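Long-range contacts in AAD(2''),Gentamicin 2''-nucleotidyltransferase,Gentamicin resistance protein (Pseudomonas aeruginosa, PDB 5CFS), which confers resistance to gentamicin, kanamycin, tobramycin and related aminoglycosides by adenylating their 2''-hydroxyl group: residues Asp52-Phe57 / Leu92-Pro97; Ala67-Leu72 / Phe84-Gly89; Asp139-Ala144 / Val174-Phe179. All blocks are in the same frame, centred on the assembly; numbering follows the deposited sequence.

Contact 1 of 3, residues Asp52-Phe57 / Leu92-Pro97; sequences DIDLTF and LLDCEP. With MN (manganese (II) ion), chain C; MN (manganese (II) ion), chain B; TOY (tobramycin), chain D; APC (diphosphomethylphosphonic acid adenosyl ester), chain E.
Phe57, Asp94 and Leu55 lose the most surface where strand 53-58 runs parallel to strand 91-101. The Phe57 ring, swung between its own backbone N and carbonyl carbon (chi1 64°), lies beside Pro97, which lays CA over one face in a CH-pi contact, 3.9 Å from the Phe57 ring centroid, with its CB by Phe57 CZ. Cys95 adds its CB at Phe57 CE2. Leu55, on the same face of the sheet, sends CD1 to Leu93 CD1, 4.1 Å away, as a branched side chain suited to the hydrophobic side, where helix 62-71 covers Phe57, Leu93 and Cys95.

The other face carries Asp54, Asp94, Glu96 and Thr56. Asp94 lies alongside Asp54, their carboxylate planes 62° apart, and Asp54 OD1 comes within 2.9 Å of Asp94 OD2 because both bind one manganese. Asp52 OD2 binds the same ion, as does tobramycin, while Asp52 OD1 and Asp54 OD2 hold the second manganese; the nucleotide analogue bridges both ions through O2A. Tyr82 OH bonds Asp94 OD1, steadying the carboxylate, and tobramycin N12 donates to Asp94 OD2 (2.9 Å). Five backbone hydrogen bonds fix the register. Three aspartates, two from segment 52-57 and one from its parallel neighbour, around two metals form the active site characteristic of the nucleotidyltransferase fold.

Contact 2 of 3, residues Ala67-Leu72 / Phe84-Gly89; sequences AIVEML and FLAEIG
Ile88 meets both Val69 and Leu72, and these, with Ala86, make up the close part of the contact between helix 62-71 and strand 84-88. Val69 reaches across with one methyl: CG1, anti to the backbone N (chi1 166°), stands 4.1 Å from Ile88 CG1 and equally far from Ala86 CB. Ala86 has only that CB to offer the valine methyl, whereas the longer isoleucine extends to the end of the helix. There Ile88 splits its branches, with CD1 packing against Leu72 CD1 at 4.1 Å and CG2 lying 3.6 Å from Leu72 O. No hydrogen bond joins the segments, so the direct contact is apolar packing, with the short axes 8.9 Å apart and inclined at 25°.

Two separate surfaces are more accessible. Glu87 directs its CB away from the helix, Glu70 directs its own away from the strand, and an acid suits each of these positions. Leu72 is the partly exposed end of the packed row, although Ile20 of helix 11-26 also touches it. Inward, Val69 and Ile88 both rest on Leu93, tying the pair to the central strand. This is helix-on-sheet packing of an alpha/beta nucleotidyltransferase domain, on the face turned from the metal site.

Contact 3 of 3, residues Asp139-Ala144 / Val174-Phe179; sequences DYFYYA and VLRAAF. With APC (diphosphomethylphosphonic acid adenosyl ester), chain E; TOY (tobramycin), chain D.
With CG anti to the carbonyl carbon in Phe141 (chi1 -61°) and anti to the backbone N in Phe179 (chi1 -177°), the two side chains run past one another from facing helices. Phe141 CB lands over the centre of the Phe179 ring, 3.4 Å from its centroid, a CH-pi contact, and the Phe141 ring edge leans toward the Phe179 face in an offset edge-to-face pair. Arg176 lays its aliphatic CB over a face of Phe141, while Leu175 CG sits at the ring edge, 3.8 Å from Phe141 CE2.

The two helical segments cross at -57° through an aromatic cluster in the helical part of the enzyme. Phe179 also turns its edge to Tyr142, the planes 81° apart. Tobramycin C21 lies over the opposite face of Tyr142, so this flat residue serves both core and antibiotic; its OH bonds Tyr183 OH. Asp139 OD2 accepts a hydrogen bond from tobramycin N32 at 2.8 Å, an acid matched to an amine, while Tyr143 packs a ring face near N7 of the nucleotide analogue.

Overall arrangement
Contact 1 lies within a mixed sheet, and contact 2 sets helix 62-71 against strand 84-88 of the same sheet; their centres are 10 Å apart, and contact 2 is nested along the chain inside the loop closed by contact 1. Strand 91-101 joins them: it pairs with strand 53-58 on one side and with strand 84-88 on the other, and Leu93 and Cys95 each exchange a probable backbone hydrogen bond with that neighbour. Contact 3 follows later in sequence, in the helical part, its centre 20 Å from contact 1 and 31 Å from contact 2. Contacts 1 and 3 do not touch, yet both meet tobramycin and the nucleotide analogue, so antibiotic and nucleotide are held between the metal-bearing sheet and the helices.

Contact 1 of 3, residues Asp52-Phe57 / Leu92-Pro97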
loop_
_atom_site.group_PDB
_atom_site.type_symbol
_atom_site.label_atom_id
_atom_site.label_comp_id
_atom_site.label_asym_id
_atom_site.label_seq_id
_atom_site.Cartn_x
_atom_site.Cartn_y
_atom_site.Cartn_z
ATOM N N ASP A 52 5.024 -9.624 -1.188
ATOM C CA ASP A 52 5.815 -8.438 -1.506
ATOM C C ASP A 52 5.570 -7.348 -0.471
ATOM O O ASP A 52 4.845 -7.548 0.507
ATOM C CB ASP A 52 5.512 -7.919 -2.938
ATOM C CG ASP A 52 4.083 -7.409 -3.110
ATOM O OD1 ASP A 52 3.413 -7.151 -2.107
ATOM O OD2 ASP A 52 3.632 -7.244 -4.267
ATOM N N ILE A 53 6.207 -6.202 -0.680
ATOM C CA ILE A 53 5.951 -5.007 0.107
ATOM C C ILE A 53 5.394 -3.965 -0.848
ATOM O O ILE A 53 6.068 -3.587 -1.813
ATOM C CB ILE A 53 7.225 -4.466 0.792
ATOM C CG1 ILE A 53 7.810 -5.505 1.752
ATOM C CG2 ILE A 53 6.913 -3.185 1.556
ATOM C CD1 ILE A 53 9.260 -5.238 2.131
ATOM N N ASP A 54 4.162 -3.526 -0.603
ATOM C CA ASP A 54 3.540 -2.494 -1.430
ATOM C C ASP A 54 3.815 -1.128 -0.817
ATOM O O ASP A 54 3.585 -0.929 0.375
ATOM C CB ASP A 54 2.033 -2.713 -1.563
ATOM C CG ASP A 54 1.684 -4.061 -2.160
ATOM O OD1 ASP A 54 1.950 -4.274 -3.357
ATOM O OD2 ASP A 54 1.143 -4.910 -1.428
ATOM N N LEU A 55 4.320 -0.205 -1.634
ATOM C CA LEU A 55 4.694 1.132 -1.173
ATOM C C LEU A 55 4.055 2.219 -2.021
ATOM O O LEU A 55 3.947 2.088 -3.247
ATOM C CB LEU A 55 6.211 1.309 -1.209
ATOM C CG LEU A 55 7.061 0.465 -0.267
ATOM C CD1 LEU A 55 8.537 0.713 -0.549
ATOM C CD2 LEU A 55 6.733 0.785 1.171
ATOM N N THR A 56 3.641 3.292 -1.357
ATOM C CA THR A 56 3.203 4.506 -2.042
ATOM C C THR A 56 4.202 5.623 -1.725
ATOM O O THR A 56 4.572 5.817 -0.571
ATOM C CB THR A 56 1.778 4.922 -1.624
ATOM O OG1 THR A 56 0.875 3.842 -1.876
ATOM C CG2 THR A 56 1.325 6.145 -2.410
ATOM N N PHE A 57 4.634 6.348 -2.755
ATOM C CA PHE A 57 5.687 7.351 -2.612
ATOM C C PHE A 57 5.282 8.641 -3.317
ATOM O O PHE A 57 4.521 8.613 -4.270
ATOM C CB PHE A 57 7.011 6.833 -3.193
ATOM C CG PHE A 57 6.961 6.584 -4.668
ATOM C CD1 PHE A 57 7.315 7.576 -5.561
ATOM C CD2 PHE A 57 6.528 5.362 -5.167
ATOM C CE1 PHE A 57 7.247 7.358 -6.925
ATOM C CE2 PHE A 57 6.468 5.134 -6.527
ATOM C CZ PHE A 57 6.831 6.139 -7.410
ATOM N N LEU A 92 10.543 -8.255 -3.134
ATOM C CA LEU A 92 9.949 -7.388 -4.147
ATOM C C LEU A 92 9.247 -6.190 -3.518
ATOM O O LEU A 92 8.513 -6.330 -2.544
ATOM C CB LEU A 92 8.956 -8.175 -5.003
ATOM C CG LEU A 92 9.561 -9.319 -5.817
ATOM C CD1 LEU A 92 8.459 -10.165 -6.426
ATOM C CD2 LEU A 92 10.481 -8.773 -6.895
ATOM N N LEU A 93 9.503 -5.019 -4.087
ATOM C CA LEU A 93 8.846 -3.770 -3.711
ATOM C C LEU A 93 7.947 -3.317 -4.849
ATOM O O LEU A 93 8.407 -3.081 -5.963
ATOM C CB LEU A 93 9.851 -2.668 -3.399
ATOM C CG LEU A 93 10.923 -2.873 -2.339
ATOM C CD1 LEU A 93 11.571 -1.517 -2.070
ATOM C CD2 LEU A 93 10.355 -3.458 -1.072
ATOM N N ASP A 94 6.668 -3.174 -4.540
ATOM C CA ASP A 94 5.648 -2.838 -5.520
ATOM C C ASP A 94 5.227 -1.389 -5.275
ATOM O O ASP A 94 4.483 -1.108 -4.339
ATOM C CB ASP A 94 4.496 -3.826 -5.354
ATOM C CG ASP A 94 3.385 -3.625 -6.343
ATOM O OD1 ASP A 94 3.485 -2.749 -7.226
ATOM O OD2 ASP A 94 2.405 -4.390 -6.241
ATOM N N CYS A 95 5.736 -0.472 -6.096
ATOM C CA CYS A 95 5.692 0.954 -5.775
ATOM C C CYS A 95 4.737 1.750 -6.664
ATOM O O CYS A 95 4.784 1.649 -7.890
ATOM C CB CYS A 95 7.095 1.549 -5.888
ATOM S SG CYS A 95 8.313 0.704 -4.870
ATOM N N GLU A 96 3.880 2.550 -6.035
ATOM C CA GLU A 96 2.946 3.414 -6.752
ATOM C C GLU A 96 3.106 4.871 -6.328
ATOM O O GLU A 96 3.197 5.167 -5.141
ATOM C CB GLU A 96 1.504 2.956 -6.503
ATOM C CG GLU A 96 0.467 3.771 -7.265
ATOM C CD GLU A 96 -0.949 3.243 -7.109
ATOM O OE1 GLU A 96 -1.245 2.639 -6.053
ATOM O OE2 GLU A 96 -1.760 3.433 -8.058
ATOM N N PRO A 97 3.121 5.799 -7.295
ATOM C CA PRO A 97 3.194 7.206 -6.903
ATOM C C PRO A 97 1.884 7.738 -6.331
ATOM O O PRO A 97 0.792 7.262 -6.672
ATOM C CB PRO A 97 3.531 7.917 -8.215
ATOM C CG PRO A 97 2.955 7.049 -9.261
ATOM C CD PRO A 97 3.106 5.644 -8.756
HETATM MN MN MN C . 1.883 -6.000 -4.717
HETATM MN MN MN B . 1.356 -7.058 -1.572
HETATM C C11 TOY D . -5.066 -0.133 -9.039
HETATM O O11 TOY D . -3.710 -0.503 -9.060
HETATM C C21 TOY D . -5.687 -0.600 -10.351
HETATM N N21 TOY D . -5.476 -2.043 -10.544
HETATM C C31 TOY D . -5.078 0.223 -11.481
HETATM C C41 TOY D . -5.261 1.714 -11.252
HETATM O O41 TOY D . -4.606 2.454 -12.283
HETATM C C51 TOY D . -4.665 2.098 -9.906
HETATM O O51 TOY D . -5.197 1.268 -8.854
HETATM C C61 TOY D . -4.982 3.538 -9.557
HETATM N N61 TOY D . -4.516 3.958 -8.238
HETATM C C12 TOY D . -0.659 -1.988 -6.699
HETATM N N12 TOY D . 0.208 -2.592 -5.674
HETATM C C22 TOY D . -1.469 -0.839 -6.108
HETATM C C32 TOY D . -2.304 -0.160 -7.198
HETATM N N32 TOY D . -3.142 0.888 -6.598
HETATM C C42 TOY D . -3.199 -1.179 -7.900
HETATM C C52 TOY D . -2.438 -2.393 -8.409
HETATM O O52 TOY D . -3.381 -3.349 -8.887
HETATM C C62 TOY D . -1.632 -3.006 -7.277
HETATM O O62 TOY D . -0.891 -4.109 -7.818
HETATM C C13 TOY D . -1.540 -5.349 -7.786
HETATM C C23 TOY D . -0.705 -6.290 -6.928
HETATM O O23 TOY D . -0.508 -5.711 -5.644
HETATM C C33 TOY D . 0.647 -6.543 -7.591
HETATM N N33 TOY D . 1.464 -7.457 -6.776
HETATM C C43 TOY D . 0.388 -7.111 -8.981
HETATM O O43 TOY D . 1.633 -7.341 -9.627
HETATM C C53 TOY D . -0.428 -6.086 -9.763
HETATM O O53 TOY D . -1.682 -5.854 -9.101
HETATM C C63 TOY D . -0.762 -6.535 -11.162
HETATM O O63 TOY D . -1.579 -5.575 -11.821
HETATM P PG APC E . 0.726 -9.944 0.161
HETATM O O1G APC E . 0.976 -11.405 0.219
HETATM O O2G APC E . 1.435 -9.262 -1.018
HETATM O O3G APC E . 1.067 -9.182 1.386
HETATM P PB APC E . -1.544 -8.525 -0.852
HETATM O O1B APC E . -2.907 -8.204 -0.281
HETATM O O2B APC E . -0.651 -7.256 -0.739
HETATM O O3B APC E . -0.836 -9.667 -0.019
HETATM P PA APC E . -0.954 -8.100 -3.887
HETATM O O1A APC E . -0.592 -8.833 -5.159
HETATM O O2A APC E . 0.354 -7.377 -3.442
HETATM C C3A APC E . -1.487 -9.161 -2.534
HETATM O "O5'" APC E . -2.034 -6.985 -4.147
HETATM C "C5'" APC E . -2.927 -6.471 -3.141
HETATM C "C4'" APC E . -3.962 -5.595 -3.805
HETATM O "O4'" APC E . -3.806 -5.643 -5.245
HETATM C "C3'" APC E . -5.405 -6.008 -3.540
HETATM O "O3'" APC E . -6.266 -4.879 -3.605
HETATM C "C2'" APC E . -5.685 -6.942 -4.710
HETATM O "O2'" APC E . -7.075 -7.053 -4.978
HETATM C "C1'" APC E . -4.982 -6.176 -5.826
HETATM N N9 APC E . -4.625 -7.002 -6.974
HETATM C C8 APC E . -3.969 -8.204 -6.964
HETATM N N7 APC E . -3.851 -8.763 -8.145
HETATM C C5 APC E . -4.477 -7.860 -8.995
HETATM C C6 APC E . -4.729 -7.883 -10.378
HETATM N N6 APC E . -4.322 -8.859 -11.196
HETATM N N1 APC E . -5.415 -6.844 -10.906
HETATM C C2 APC E . -5.804 -5.853 -10.098
HETATM N N3 APC E . -5.616 -5.720 -8.783
HETATM C C4 APC E . -4.950 -6.768 -8.286
HETATM O O HOH W 1 2.169 -7.079 0.549
HETATM O O HOH W 2 -0.676 2.240 -3.555
#

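Contact 2 of 3, residues Ala67-Leu72 / Phe84-Gly89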
loop_
_atom_site.group_PDB
_atom_site.type_symbol
_atom_site.label_atom_id
_atom_site.label_comp_id
_atom_site.label_asym_id
_atom_site.label_seq_id
_atom_site.Cartn_x
_atom_site.Cartn_y
_atom_site.Cartn_z
ATOM N N ALA A 67 16.912 6.021 -5.162
ATOM C CA ALA A 67 18.239 6.117 -4.558
ATOM C C ALA A 67 18.341 5.289 -3.274
ATOM O O ALA A 67 19.380 4.693 -2.997
ATOM C CB ALA A 67 18.584 7.571 -4.271
ATOM N N ILE A 68 17.269 5.265 -2.489
ATOM C CA ILE A 68 17.229 4.462 -1.270
ATOM C C ILE A 68 17.282 2.976 -1.619
ATOM O O ILE A 68 18.021 2.215 -0.996
ATOM C CB ILE A 68 15.969 4.778 -0.433
ATOM C CG1 ILE A 68 16.109 6.175 0.182
ATOM C CG2 ILE A 68 15.766 3.738 0.674
ATOM C CD1 ILE A 68 14.844 6.705 0.845
ATOM N N VAL A 69 16.504 2.569 -2.618
ATOM C CA VAL A 69 16.521 1.184 -3.079
ATOM C C VAL A 69 17.934 0.770 -3.478
ATOM O O VAL A 69 18.426 -0.293 -3.088
ATOM C CB VAL A 69 15.556 0.984 -4.271
ATOM C CG1 VAL A 69 15.816 -0.351 -4.980
ATOM C CG2 VAL A 69 14.121 1.084 -3.803
ATOM N N GLU A 70 18.594 1.632 -4.242
ATOM C CA GLU A 70 19.939 1.360 -4.712
ATOM C C GLU A 70 20.941 1.397 -3.554
ATOM O O GLU A 70 21.889 0.611 -3.522
ATOM C CB GLU A 70 20.299 2.356 -5.815
ATOM C CG GLU A 70 19.426 2.157 -7.055
ATOM C CD GLU A 70 19.359 3.366 -7.975
ATOM O OE1 GLU A 70 19.933 4.423 -7.636
ATOM O OE2 GLU A 70 18.708 3.251 -9.040
ATOM N N MET A 71 20.722 2.298 -2.604
ATOM C CA MET A 71 21.579 2.376 -1.428
ATOM C C MET A 71 21.510 1.075 -0.625
ATOM O O MET A 71 22.495 0.656 -0.014
ATOM C CB MET A 71 21.175 3.564 -0.554
ATOM C CG MET A 71 22.017 3.719 0.691
ATOM S SD MET A 71 21.347 2.762 2.055
ATOM C CE MET A 71 19.890 3.727 2.456
ATOM N N LEU A 72 20.339 0.446 -0.627
ATOM C CA LEU A 72 20.130 -0.794 0.114
ATOM C C LEU A 72 20.546 -2.030 -0.695
ATOM O O LEU A 72 20.362 -3.161 -0.244
ATOM C CB LEU A 72 18.664 -0.904 0.545
ATOM C CG LEU A 72 18.216 0.147 1.575
ATOM C CD1 LEU A 72 16.729 0.044 1.848
ATOM C CD2 LEU A 72 18.986 0.072 2.874
ATOM N N PHE A 84 6.062 1.182 -10.424
ATOM C CA PHE A 84 7.232 0.392 -10.777
ATOM C C PHE A 84 7.536 -0.678 -9.754
ATOM O O PHE A 84 7.070 -0.653 -8.618
ATOM C CB PHE A 84 8.458 1.294 -10.974
ATOM C CG PHE A 84 9.052 1.834 -9.696
ATOM C CD1 PHE A 84 10.039 1.130 -9.021
ATOM C CD2 PHE A 84 8.651 3.060 -9.190
ATOM C CE1 PHE A 84 10.597 1.631 -7.857
ATOM C CE2 PHE A 84 9.215 3.567 -8.028
ATOM C CZ PHE A 84 10.186 2.854 -7.366
ATOM N N LEU A 85 8.327 -1.633 -10.213
ATOM C CA LEU A 85 8.677 -2.809 -9.459
ATOM C C LEU A 85 10.168 -2.743 -9.138
ATOM O O LEU A 85 10.979 -2.519 -10.035
ATOM C CB LEU A 85 8.323 -4.033 -10.294
ATOM C CG LEU A 85 8.291 -5.401 -9.654
ATOM C CD1 LEU A 85 7.298 -6.289 -10.412
ATOM C CD2 LEU A 85 9.683 -6.002 -9.695
ATOM N N ALA A 86 10.523 -2.893 -7.863
ATOM C CA ALA A 86 11.926 -2.931 -7.460
ATOM C C ALA A 86 12.227 -4.182 -6.656
ATOM O O ALA A 86 11.337 -4.823 -6.103
ATOM C CB ALA A 86 12.290 -1.691 -6.658
ATOM N N GLU A 87 13.506 -4.515 -6.594
ATOM C CA GLU A 87 13.972 -5.726 -5.949
ATOM C C GLU A 87 15.120 -5.390 -5.007
ATOM O O GLU A 87 16.074 -4.746 -5.419
ATOM C CB GLU A 87 14.424 -6.718 -7.017
ATOM C CG GLU A 87 14.829 -8.075 -6.526
ATOM C CD GLU A 87 15.282 -8.967 -7.666
ATOM O OE1 GLU A 87 14.446 -9.741 -8.177
ATOM O OE2 GLU A 87 16.467 -8.883 -8.062
ATOM N N ILE A 88 15.015 -5.798 -3.748
ATOM C CA ILE A 88 16.147 -5.711 -2.823
ATOM C C ILE A 88 16.430 -7.118 -2.315
ATOM O O ILE A 88 15.670 -7.672 -1.526
ATOM C CB ILE A 88 15.885 -4.756 -1.647
ATOM C CG1 ILE A 88 15.548 -3.352 -2.167
ATOM C CG2 ILE A 88 17.109 -4.704 -0.725
ATOM C CD1 ILE A 88 15.169 -2.359 -1.085
ATOM N N GLY A 89 17.530 -7.691 -2.780
ATOM C CA GLY A 89 17.800 -9.091 -2.541
ATOM C C GLY A 89 16.681 -9.895 -3.170
ATOM O O GLY A 89 16.363 -9.722 -4.346
#

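Contact 3 of 3, residues Asp139-Ala144 / Val174-Phe179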
loop_
_atom_site.group_PDB
_atom_site.type_symbol
_atom_site.label_atom_id
_atom_site.label_comp_id
_atom_site.label_asym_id
_atom_site.label_seq_id
_atom_site.Cartn_x
_atom_site.Cartn_y
_atom_site.Cartn_z
ATOM N N ASP A 139 -8.690 -0.880 -3.923
ATOM C CA ASP A 139 -7.945 -1.687 -4.884
ATOM C C ASP A 139 -8.563 -3.065 -5.092
ATOM O O ASP A 139 -8.400 -3.643 -6.160
ATOM C CB ASP A 139 -6.474 -1.811 -4.468
ATOM C CG ASP A 139 -5.620 -0.671 -5.001
ATOM O OD1 ASP A 139 -6.108 0.074 -5.880
ATOM O OD2 ASP A 139 -4.458 -0.532 -4.556
ATOM N N TYR A 140 -9.293 -3.579 -4.105
ATOM C CA TYR A 140 -10.009 -4.835 -4.291
ATOM C C TYR A 140 -11.150 -4.667 -5.282
ATOM O O TYR A 140 -11.525 -5.621 -5.955
ATOM C CB TYR A 140 -10.558 -5.375 -2.968
ATOM C CG TYR A 140 -9.501 -5.985 -2.082
ATOM C CD1 TYR A 140 -9.086 -7.294 -2.258
ATOM C CD2 TYR A 140 -8.919 -5.246 -1.071
ATOM C CE1 TYR A 140 -8.106 -7.845 -1.448
ATOM C CE2 TYR A 140 -7.950 -5.787 -0.258
ATOM C CZ TYR A 140 -7.552 -7.078 -0.443
ATOM O OH TYR A 140 -6.576 -7.571 0.390
ATOM N N PHE A 141 -11.712 -3.464 -5.370
ATOM C CA PHE A 141 -12.801 -3.236 -6.311
ATOM C C PHE A 141 -12.298 -3.332 -7.746
ATOM O O PHE A 141 -12.976 -3.896 -8.600
ATOM C CB PHE A 141 -13.467 -1.869 -6.078
ATOM C CG PHE A 141 -14.082 -1.699 -4.712
ATOM C CD1 PHE A 141 -14.504 -2.793 -3.960
ATOM C CD2 PHE A 141 -14.255 -0.430 -4.185
ATOM C CE1 PHE A 141 -15.076 -2.616 -2.717
ATOM C CE2 PHE A 141 -14.831 -0.253 -2.934
ATOM C CZ PHE A 141 -15.238 -1.348 -2.203
ATOM N N TYR A 142 -11.117 -2.782 -8.022
ATOM C CA TYR A 142 -10.497 -2.958 -9.339
ATOM C C TYR A 142 -10.274 -4.430 -9.650
ATOM O O TYR A 142 -10.518 -4.895 -10.769
ATOM C CB TYR A 142 -9.152 -2.253 -9.426
ATOM C CG TYR A 142 -9.194 -0.753 -9.446
ATOM C CD1 TYR A 142 -9.769 -0.070 -10.506
ATOM C CD2 TYR A 142 -8.606 -0.021 -8.427
ATOM C CE1 TYR A 142 -9.780 1.297 -10.530
ATOM C CE2 TYR A 142 -8.612 1.343 -8.442
ATOM C CZ TYR A 142 -9.202 1.992 -9.494
ATOM O OH TYR A 142 -9.207 3.366 -9.524
ATOM N N TYR A 143 -9.784 -5.153 -8.649
ATOM C CA TYR A 143 -9.510 -6.576 -8.782
ATOM C C TYR A 143 -10.785 -7.350 -9.111
ATOM O O TYR A 143 -10.781 -8.216 -9.990
ATOM C CB TYR A 143 -8.882 -7.102 -7.489
ATOM C CG TYR A 143 -8.361 -8.525 -7.539
ATOM C CD1 TYR A 143 -7.880 -9.079 -8.717
ATOM C CD2 TYR A 143 -8.339 -9.305 -6.395
ATOM C CE1 TYR A 143 -7.399 -10.383 -8.751
ATOM C CE2 TYR A 143 -7.862 -10.603 -6.418
ATOM C CZ TYR A 143 -7.394 -11.135 -7.597
ATOM O OH TYR A 143 -6.920 -12.427 -7.621
ATOM N N ALA A 144 -11.867 -7.033 -8.401
ATOM C CA ALA A 144 -13.156 -7.692 -8.613
ATOM C C ALA A 144 -13.660 -7.498 -10.039
ATOM O O ALA A 144 -14.396 -8.327 -10.557
ATOM C CB ALA A 144 -14.190 -7.175 -7.633
ATOM N N VAL A 174 -21.118 1.083 0.826
ATOM C CA VAL A 174 -21.292 2.445 0.313
ATOM C C VAL A 174 -20.098 2.833 -0.570
ATOM O O VAL A 174 -20.267 3.440 -1.634
ATOM C CB VAL A 174 -21.455 3.457 1.465
ATOM C CG1 VAL A 174 -21.402 4.883 0.971
ATOM C CG2 VAL A 174 -22.766 3.208 2.211
ATOM N N LEU A 175 -18.887 2.485 -0.134
ATOM C CA LEU A 175 -17.697 2.749 -0.938
ATOM C C LEU A 175 -17.766 2.011 -2.271
ATOM O O LEU A 175 -17.401 2.553 -3.315
ATOM C CB LEU A 175 -16.433 2.346 -0.178
ATOM C CG LEU A 175 -15.116 2.886 -0.732
ATOM C CD1 LEU A 175 -15.024 4.389 -0.578
ATOM C CD2 LEU A 175 -13.970 2.208 -0.012
ATOM N N ARG A 176 -18.246 0.771 -2.241
ATOM C CA ARG A 176 -18.367 0.008 -3.476
ATOM C C ARG A 176 -19.378 0.620 -4.437
ATOM O O ARG A 176 -19.161 0.605 -5.644
ATOM C CB ARG A 176 -18.756 -1.438 -3.188
ATOM C CG ARG A 176 -18.695 -2.301 -4.432
ATOM C CD ARG A 176 -18.752 -3.771 -4.088
ATOM N NE ARG A 176 -20.043 -4.127 -3.517
ATOM C CZ ARG A 176 -20.329 -5.305 -2.974
ATOM N NH1 ARG A 176 -21.543 -5.518 -2.487
ATOM N NH2 ARG A 176 -19.413 -6.267 -2.907
ATOM N N ALA A 177 -20.467 1.164 -3.901
ATOM C CA ALA A 177 -21.433 1.878 -4.719
ATOM C C ALA A 177 -20.800 3.100 -5.379
ATOM O O ALA A 177 -21.087 3.405 -6.532
ATOM C CB ALA A 177 -22.635 2.292 -3.887
ATOM N N ALA A 178 -19.927 3.790 -4.653
ATOM C CA ALA A 178 -19.233 4.946 -5.210
ATOM C C ALA A 178 -18.307 4.518 -6.338
ATOM O O ALA A 178 -18.216 5.187 -7.364
ATOM C CB ALA A 178 -18.453 5.674 -4.126
ATOM N N PHE A 179 -17.607 3.406 -6.140
ATOM C CA PHE A 179 -16.741 2.840 -7.177
ATOM C C PHE A 179 -17.548 2.507 -8.428
ATOM O O PHE A 179 -17.169 2.878 -9.542
ATOM C CB PHE A 179 -16.031 1.586 -6.651
ATOM C CG PHE A 179 -15.072 0.977 -7.622
ATOM C CD1 PHE A 179 -13.733 1.321 -7.602
ATOM C CD2 PHE A 179 -15.504 0.051 -8.556
ATOM C CE1 PHE A 179 -12.846 0.752 -8.489
ATOM C CE2 PHE A 179 -14.621 -0.507 -9.453
ATOM C CZ PHE A 179 -13.293 -0.155 -9.420
HETATM P PG APC E . 0.726 -9.944 0.161
HETATM O O1G APC E . 0.976 -11.405 0.219
HETATM O O2G APC E . 1.435 -9.262 -1.018
HETATM O O3G APC E . 1.067 -9.182 1.386
HETATM P PB APC E . -1.544 -8.525 -0.852
HETATM O O1B APC E . -2.907 -8.204 -0.281
HETATM O O2B APC E . -0.651 -7.256 -0.739
HETATM O O3B APC E . -0.836 -9.667 -0.019
HETATM P PA APC E . -0.954 -8.100 -3.887
HETATM O O1A APC E . -0.592 -8.833 -5.159
HETATM O O2A APC E . 0.354 -7.377 -3.442
HETATM C C3A APC E . -1.487 -9.161 -2.534
HETATM O "O5'" APC E . -2.034 -6.985 -4.147
HETATM C "C5'" APC E . -2.927 -6.471 -3.141
HETATM C "C4'" APC E . -3.962 -5.595 -3.805
HETATM O "O4'" APC E . -3.806 -5.643 -5.245
HETATM C "C3'" APC E . -5.405 -6.008 -3.540
HETATM O "O3'" APC E . -6.266 -4.879 -3.605
HETATM C "C2'" APC E . -5.685 -6.942 -4.710
HETATM O "O2'" APC E . -7.075 -7.053 -4.978
HETATM C "C1'" APC E . -4.982 -6.176 -5.826
HETATM N N9 APC E . -4.625 -7.002 -6.974
HETATM C C8 APC E . -3.969 -8.204 -6.964
HETATM N N7 APC E . -3.851 -8.763 -8.145
HETATM C C5 APC E . -4.477 -7.860 -8.995
HETATM C C6 APC E . -4.729 -7.883 -10.378
HETATM N N6 APC E . -4.322 -8.859 -11.196
HETATM N N1 APC E . -5.415 -6.844 -10.906
HETATM C C2 APC E . -5.804 -5.853 -10.098
HETATM N N3 APC E . -5.616 -5.720 -8.783
HETATM C C4 APC E . -4.950 -6.768 -8.286
HETATM C C11 TOY D . -5.066 -0.133 -9.039
HETATM O O11 TOY D . -3.710 -0.503 -9.060
HETATM C C21 TOY D . -5.687 -0.600 -10.351
HETATM N N21 TOY D . -5.476 -2.043 -10.544
HETATM C C31 TOY D . -5.078 0.223 -11.481
HETATM C C41 TOY D . -5.261 1.714 -11.252
HETATM O O41 TOY D . -4.606 2.454 -12.283
HETATM C C51 TOY D . -4.665 2.098 -9.906
HETATM O O51 TOY D . -5.197 1.268 -8.854
HETATM C C61 TOY D . -4.982 3.538 -9.557
HETATM N N61 TOY D . -4.516 3.958 -8.238
HETATM C C12 TOY D . -0.659 -1.988 -6.699
HETATM N N12 TOY D . 0.208 -2.592 -5.674
HETATM C C22 TOY D . -1.469 -0.839 -6.108
HETATM C C32 TOY D . -2.304 -0.160 -7.198
HETATM N N32 TOY D . -3.142 0.888 -6.598
HETATM C C42 TOY D . -3.199 -1.179 -7.900
HETATM C C52 TOY D . -2.438 -2.393 -8.409
HETATM O O52 TOY D . -3.381 -3.349 -8.887
HETATM C C62 TOY D . -1.632 -3.006 -7.277
HETATM O O62 TOY D . -0.891 -4.109 -7.818
HETATM C C13 TOY D . -1.540 -5.349 -7.786
HETATM C C23 TOY D . -0.705 -6.290 -6.928
HETATM O O23 TOY D . -0.508 -5.711 -5.644
HETATM C C33 TOY D . 0.647 -6.543 -7.591
HETATM N N33 TOY D . 1.464 -7.457 -6.776
HETATM C C43 TOY D . 0.388 -7.111 -8.981
HETATM O O43 TOY D . 1.633 -7.341 -9.627
HETATM C C53 TOY D . -0.428 -6.086 -9.763
HETATM O O53 TOY D . -1.682 -5.854 -9.101
HETATM C C63 TOY D . -0.762 -6.535 -11.162
HETATM O O63 TOY D . -1.579 -5.575 -11.821
#